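Local coordinates for protein probable hydrolase (Pseudomonas aeruginosa, PDB 7AL6) that is of unknown function but has the alpha/beta hydrolase fold and is probably a hydrolase, perhaps a lipolytic one, at residues A[191-195]-A[196-200]; A[177-180]-A[181-185]. One frame throughout, in Å; residues are numbered along the deposited sequence.

Contact 1 of 2, residues A[191-195]-A[196-200]; sequences EPVPG and GYTWR
A chi1 of 68° sets Glu191 CG between its backbone N and carbonyl carbon, and the chain beyond it runs extended to the side of Arg200. There Arg200 CG stands anti to its own N (chi1 178°) and the chain stays extended to NE; its methylenes pass the carboxylate first. Glu191 OE1 meets Arg200 CG at 3.1 Å. The charged atoms stay farther apart, with Glu191 OE1 4.1 Å from Arg200 NE, too far for a salt bridge. The two flat groups are turned only 19° from each other. Glu191 OE2 hydrogen-bonds Ser11 and Arg200 NH2 makes a salt bridge with Glu16, both of the second subunit.

On the same face of the hairpin, Val193 CG2 reaches Thr198 OG1 at 3.8 Å, the two side chains crossing nearly at right angles. That hydroxyl is satisfied by Pro158 O. On the other face, Tyr197 packs beside Pro192 and brings its ring edge to Glu191 O, with CD1 at 3.8 Å.

Four backbone bonds join the strands. Glu191 and Thr198 exchange two, at 3.0 Å from Glu191 N to Thr198 O and 3.1 Å from Thr198 N to Glu191 O. Val193 and Gly196 exchange the other two across a tight turn. Pro194 and Gly195 form its corner. Gly195 has a positive phi, and the backbone angles of Gly196 leave no room for a side chain beside Gly195 O.

This is a two-stranded antiparallel hairpin, apart from the main sheet. It follows helix 179-189 directly, and Trp199 NE1 bonds Ala166 O of helix 163-172.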
loop_
_atom_site.group_PDB
_atom_site.type_symbol
_atom_site.label_atom_id
_atom_site.label_comp_id
_atom_site.label_asym_id
_atom_site.label_seq_id
_atom_site.Cartn_x
_atom_site.Cartn_y
_atom_site.Cartn_z
ATOM N N GLU A 191 7.823 -12.476 -16.716
ATOM C CA GLU A 191 7.686 -11.063 -16.950
ATOM C C GLU A 191 8.921 -10.495 -17.633
ATOM O O GLU A 191 10.030 -10.961 -17.403
ATOM C CB GLU A 191 7.441 -10.299 -15.646
ATOM C CG GLU A 191 8.565 -10.274 -14.708
ATOM C CD GLU A 191 8.191 -9.482 -13.453
ATOM O OE1 GLU A 191 7.716 -10.100 -12.477
ATOM O OE2 GLU A 191 8.316 -8.243 -13.458
ATOM N N PRO A 192 8.751 -9.442 -18.423
ATOM C CA PRO A 192 9.898 -8.817 -19.091
ATOM C C PRO A 192 10.662 -7.904 -18.173
ATOM O O PRO A 192 10.086 -7.159 -17.375
ATOM C CB PRO A 192 9.255 -7.999 -20.214
ATOM C CG PRO A 192 7.915 -7.531 -19.551
ATOM C CD PRO A 192 7.469 -8.843 -18.825
ATOM N N VAL A 193 11.980 -7.938 -18.321
ATOM C CA VAL A 193 12.879 -7.103 -17.536
ATOM C C VAL A 193 13.964 -6.631 -18.507
ATOM O O VAL A 193 13.999 -7.085 -19.669
ATOM C CB VAL A 193 13.476 -7.840 -16.332
ATOM C CG1 VAL A 193 12.397 -8.238 -15.369
ATOM C CG2 VAL A 193 14.288 -9.037 -16.794
ATOM N N PRO A 194 14.796 -5.664 -18.121
ATOM C CA PRO A 194 15.823 -5.161 -19.056
ATOM C C PRO A 194 16.705 -6.316 -19.505
ATOM O O PRO A 194 17.314 -7.016 -18.690
ATOM C CB PRO A 194 16.583 -4.131 -18.215
ATOM C CG PRO A 194 15.567 -3.681 -17.183
ATOM C CD PRO A 194 14.813 -4.933 -16.842
ATOM N N GLY A 195 16.709 -6.565 -20.804
ATOM C CA GLY A 195 17.445 -7.699 -21.310
ATOM C C GLY A 195 16.880 -9.038 -20.875
ATOM O O GLY A 195 17.613 -9.911 -20.392
ATOM N N GLY A 196 15.572 -9.206 -21.031
ATOM C CA GLY A 196 15.035 -10.547 -21.080
ATOM C C GLY A 196 13.848 -10.802 -20.193
ATOM O O GLY A 196 12.940 -9.972 -20.098
ATOM N N TYR A 197 13.868 -11.963 -19.540
ATOM C CA TYR A 197 12.745 -12.478 -18.785
ATOM C C TYR A 197 13.194 -12.952 -17.416
ATOM O O TYR A 197 14.349 -13.352 -17.209
ATOM C CB TYR A 197 12.078 -13.630 -19.494
ATOM C CG TYR A 197 11.389 -13.293 -20.768
ATOM C CD1 TYR A 197 10.159 -12.661 -20.760
ATOM C CD2 TYR A 197 11.955 -13.607 -21.994
ATOM C CE1 TYR A 197 9.510 -12.352 -21.936
ATOM C CE2 TYR A 197 11.301 -13.308 -23.185
ATOM C CZ TYR A 197 10.081 -12.675 -23.149
ATOM O OH TYR A 197 9.406 -12.334 -24.312
ATOM N N THR A 198 12.254 -12.927 -16.495
ATOM C CA THR A 198 12.392 -13.394 -15.106
ATOM C C THR A 198 11.120 -14.175 -14.776
ATOM O O THR A 198 10.093 -13.791 -15.257
ATOM C CB THR A 198 12.643 -12.200 -14.178
ATOM O OG1 THR A 198 14.008 -11.822 -14.265
ATOM C CG2 THR A 198 12.333 -12.474 -12.730
ATOM N N TRP A 199 11.207 -15.238 -13.995
ATOM C CA TRP A 199 10.014 -15.991 -13.548
ATOM C C TRP A 199 9.386 -15.088 -12.475
ATOM O O TRP A 199 10.023 -14.905 -11.455
ATOM C CB TRP A 199 10.391 -17.393 -13.042
ATOM C CG TRP A 199 10.572 -18.400 -14.134
ATOM C CD1 TRP A 199 11.722 -18.710 -14.788
ATOM C CD2 TRP A 199 9.556 -19.205 -14.733
ATOM N NE1 TRP A 199 11.491 -19.645 -15.747
ATOM C CE2 TRP A 199 10.171 -19.971 -15.735
ATOM C CE3 TRP A 199 8.193 -19.363 -14.512
ATOM C CZ2 TRP A 199 9.467 -20.883 -16.507
ATOM C CZ3 TRP A 199 7.497 -20.261 -15.279
ATOM C CH2 TRP A 199 8.127 -21.013 -16.259
ATOM N N ARG A 200 8.200 -14.529 -12.713
ATOM C CA ARG A 200 7.572 -13.555 -11.795
ATOM C C ARG A 200 7.369 -14.234 -10.452
ATOM O O ARG A 200 6.755 -15.261 -10.407
ATOM C CB ARG A 200 6.253 -13.039 -12.363
ATOM C CG ARG A 200 5.530 -12.062 -11.454
ATOM C CD ARG A 200 4.401 -11.303 -12.114
ATOM N NE ARG A 200 3.819 -10.395 -11.158
ATOM C CZ ARG A 200 2.967 -10.749 -10.220
ATOM N NH1 ARG A 200 2.560 -11.998 -10.141
ATOM N NH2 ARG A 200 2.508 -9.853 -9.377
#

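Contact 2 of 2, residues A[177-180]-A[181-185]; sequences ISRE and AAELL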
loop_
_atom_site.group_PDB
_atom_site.type_symbol
_atom_site.label_atom_id
_atom_site.label_comp_id
_atom_site.label_asym_id
_atom_site.label_seq_id
_atom_site.Cartn_x
_atom_site.Cartn_y
_atom_site.Cartn_z
ATOM N N ILE A 177 9.605 -31.974 -14.692
ATOM C CA ILE A 177 8.374 -31.710 -15.482
ATOM C C ILE A 177 8.801 -31.679 -16.944
ATOM O O ILE A 177 9.935 -31.383 -17.218
ATOM C CB ILE A 177 7.606 -30.444 -15.058
ATOM C CG1 ILE A 177 8.317 -29.153 -15.435
ATOM C CG2 ILE A 177 7.268 -30.468 -13.584
ATOM C CD1 ILE A 177 7.373 -27.995 -15.600
ATOM N N SER A 178 7.889 -31.961 -17.851
ATOM C CA SER A 178 8.134 -32.001 -19.307
ATOM C C SER A 178 8.401 -30.594 -19.869
ATOM O O SER A 178 8.049 -29.608 -19.222
ATOM C CB SER A 178 6.992 -32.653 -19.987
ATOM O OG SER A 178 5.949 -31.751 -20.153
ATOM N N ARG A 179 9.028 -30.517 -21.042
ATOM C CA ARG A 179 9.357 -29.242 -21.721
ATOM C C ARG A 179 8.046 -28.500 -21.991
ATOM O O ARG A 179 8.001 -27.322 -21.717
ATOM C CB ARG A 179 10.139 -29.466 -23.019
ATOM C CG ARG A 179 10.531 -28.179 -23.733
ATOM C CD ARG A 179 11.513 -28.333 -24.886
ATOM N NE ARG A 179 12.837 -28.720 -24.441
ATOM C CZ ARG A 179 13.801 -27.889 -24.071
ATOM N NH1 ARG A 179 13.631 -26.581 -24.124
ATOM N NH2 ARG A 179 14.947 -28.377 -23.655
ATOM N N GLU A 180 7.017 -29.204 -22.446
ATOM C CA GLU A 180 5.701 -28.617 -22.759
ATOM C C GLU A 180 5.073 -28.053 -21.483
ATOM O O GLU A 180 4.519 -26.992 -21.560
ATOM C CB GLU A 180 4.802 -29.626 -23.451
ATOM C CG GLU A 180 5.181 -29.858 -24.891
ATOM C CD GLU A 180 4.202 -30.711 -25.664
ATOM O OE1 GLU A 180 3.262 -31.209 -25.067
ATOM O OE2 GLU A 180 4.396 -30.860 -26.859
ATOM N N ALA A 181 5.161 -28.757 -20.367
ATOM C CA ALA A 181 4.679 -28.258 -19.090
ATOM C C ALA A 181 5.365 -26.947 -18.728
ATOM O O ALA A 181 4.705 -25.973 -18.335
ATOM C CB ALA A 181 4.915 -29.302 -17.988
ATOM N N ALA A 182 6.694 -26.916 -18.843
ATOM C CA ALA A 182 7.464 -25.728 -18.500
ATOM C C ALA A 182 7.148 -24.565 -19.431
ATOM O O ALA A 182 6.997 -23.428 -18.967
ATOM C CB ALA A 182 8.941 -26.066 -18.488
ATOM N N GLU A 183 6.961 -24.845 -20.728
ATOM C CA GLU A 183 6.482 -23.838 -21.672
ATOM C C GLU A 183 5.116 -23.286 -21.271
ATOM O O GLU A 183 4.882 -22.073 -21.347
ATOM C CB GLU A 183 6.404 -24.435 -23.094
ATOM C CG GLU A 183 7.786 -24.760 -23.659
ATOM C CD GLU A 183 7.782 -25.348 -25.075
ATOM O OE1 GLU A 183 6.704 -25.581 -25.664
ATOM O OE2 GLU A 183 8.896 -25.602 -25.572
ATOM N N LEU A 184 4.163 -24.167 -20.949
ATOM C CA LEU A 184 2.823 -23.716 -20.587
ATOM C C LEU A 184 2.863 -22.824 -19.345
ATOM O O LEU A 184 2.291 -21.735 -19.319
ATOM C CB LEU A 184 1.923 -24.937 -20.386
ATOM C CG LEU A 184 1.527 -25.649 -21.675
ATOM C CD1 LEU A 184 0.942 -27.036 -21.377
ATOM C CD2 LEU A 184 0.549 -24.827 -22.458
ATOM N N LEU A 185 3.587 -23.242 -18.318
ATOM C CA LEU A 185 3.724 -22.406 -17.148
ATOM C C LEU A 185 4.428 -21.083 -17.459
ATOM O O LEU A 185 4.079 -20.050 -16.872
ATOM C CB LEU A 185 4.450 -23.172 -16.070
ATOM C CG LEU A 185 3.648 -24.337 -15.471
ATOM C CD1 LEU A 185 4.595 -25.212 -14.685
ATOM C CD2 LEU A 185 2.520 -23.826 -14.591
HETATM O O HOH W 1 11.412 -24.925 -25.051
#
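The first turn of helix 179-189 begins here, with Ser178 as its N-cap. Ser178 OG accepts from Ala181 N at 3.1 Å, a nearly straight bond with 163° at the hydrogen. Its chi1 of 81° swings OG back over the start of the helix. The same OG also bonds Asp268 O, so the cap is held to helix 265-268 too.

Regular backbone bonds follow. Ala182 N bonds Ser178 O at 3.0 Å, and the pairs Glu183 with Arg179 and Leu184 with Glu180 continue the pattern.

Ile177, just before the cap, folds its CD1 against the first turns. Ile177 CD1 lies 3.7 Å from Ala181 CB and 3.8 Å from Ala182 CB. Ile177 CD1 also reaches Leu185 CD1 at 4.0 Å. Ile177 and Ala182 thus hold the two positions of a hydrophobic staple.

One turn apart on the outer side, Arg179 and Glu183 are joined through a water. It accepts from Arg179 NH1 at 2.9 Å, in the guanidinium plane, and donates to Glu183 OE2 at 2.7 Å. Arg179 CG and CD run past the same carboxylate oxygen. Glu180 turns to a different partner, a salt bridge with Arg45.

A serine N-cap joined to a hydrophobic staple is a familiar way to start a helix. This helix belongs to the helical insertion between strands 119-125 and 229-234, where alpha/beta hydrolases commonly carry their cap.

How the contacts relate
From the N terminus, the chain first builds much of the main sheet, up to strand 119-125, then enters the mostly helical insertion. Contact 2 (177-185) comes first and starts helix 179-189. That helix leads straight into strand 190-193, and contact 1 (191-200) turns back at once as a hairpin. The two lie in series, neither nested nor crossed: contact 1 closes a two-residue turn, contact 2 closes none. Their centres are about 18 Å apart, yet they touch: Trp199 CZ3 packs on Leu185 O at 3.8 Å. The Trp199 ring thus lies against backbone carbonyls of the preceding helix. Both also meet the second subunit, so this helix-hairpin unit forms part of the subunit interface.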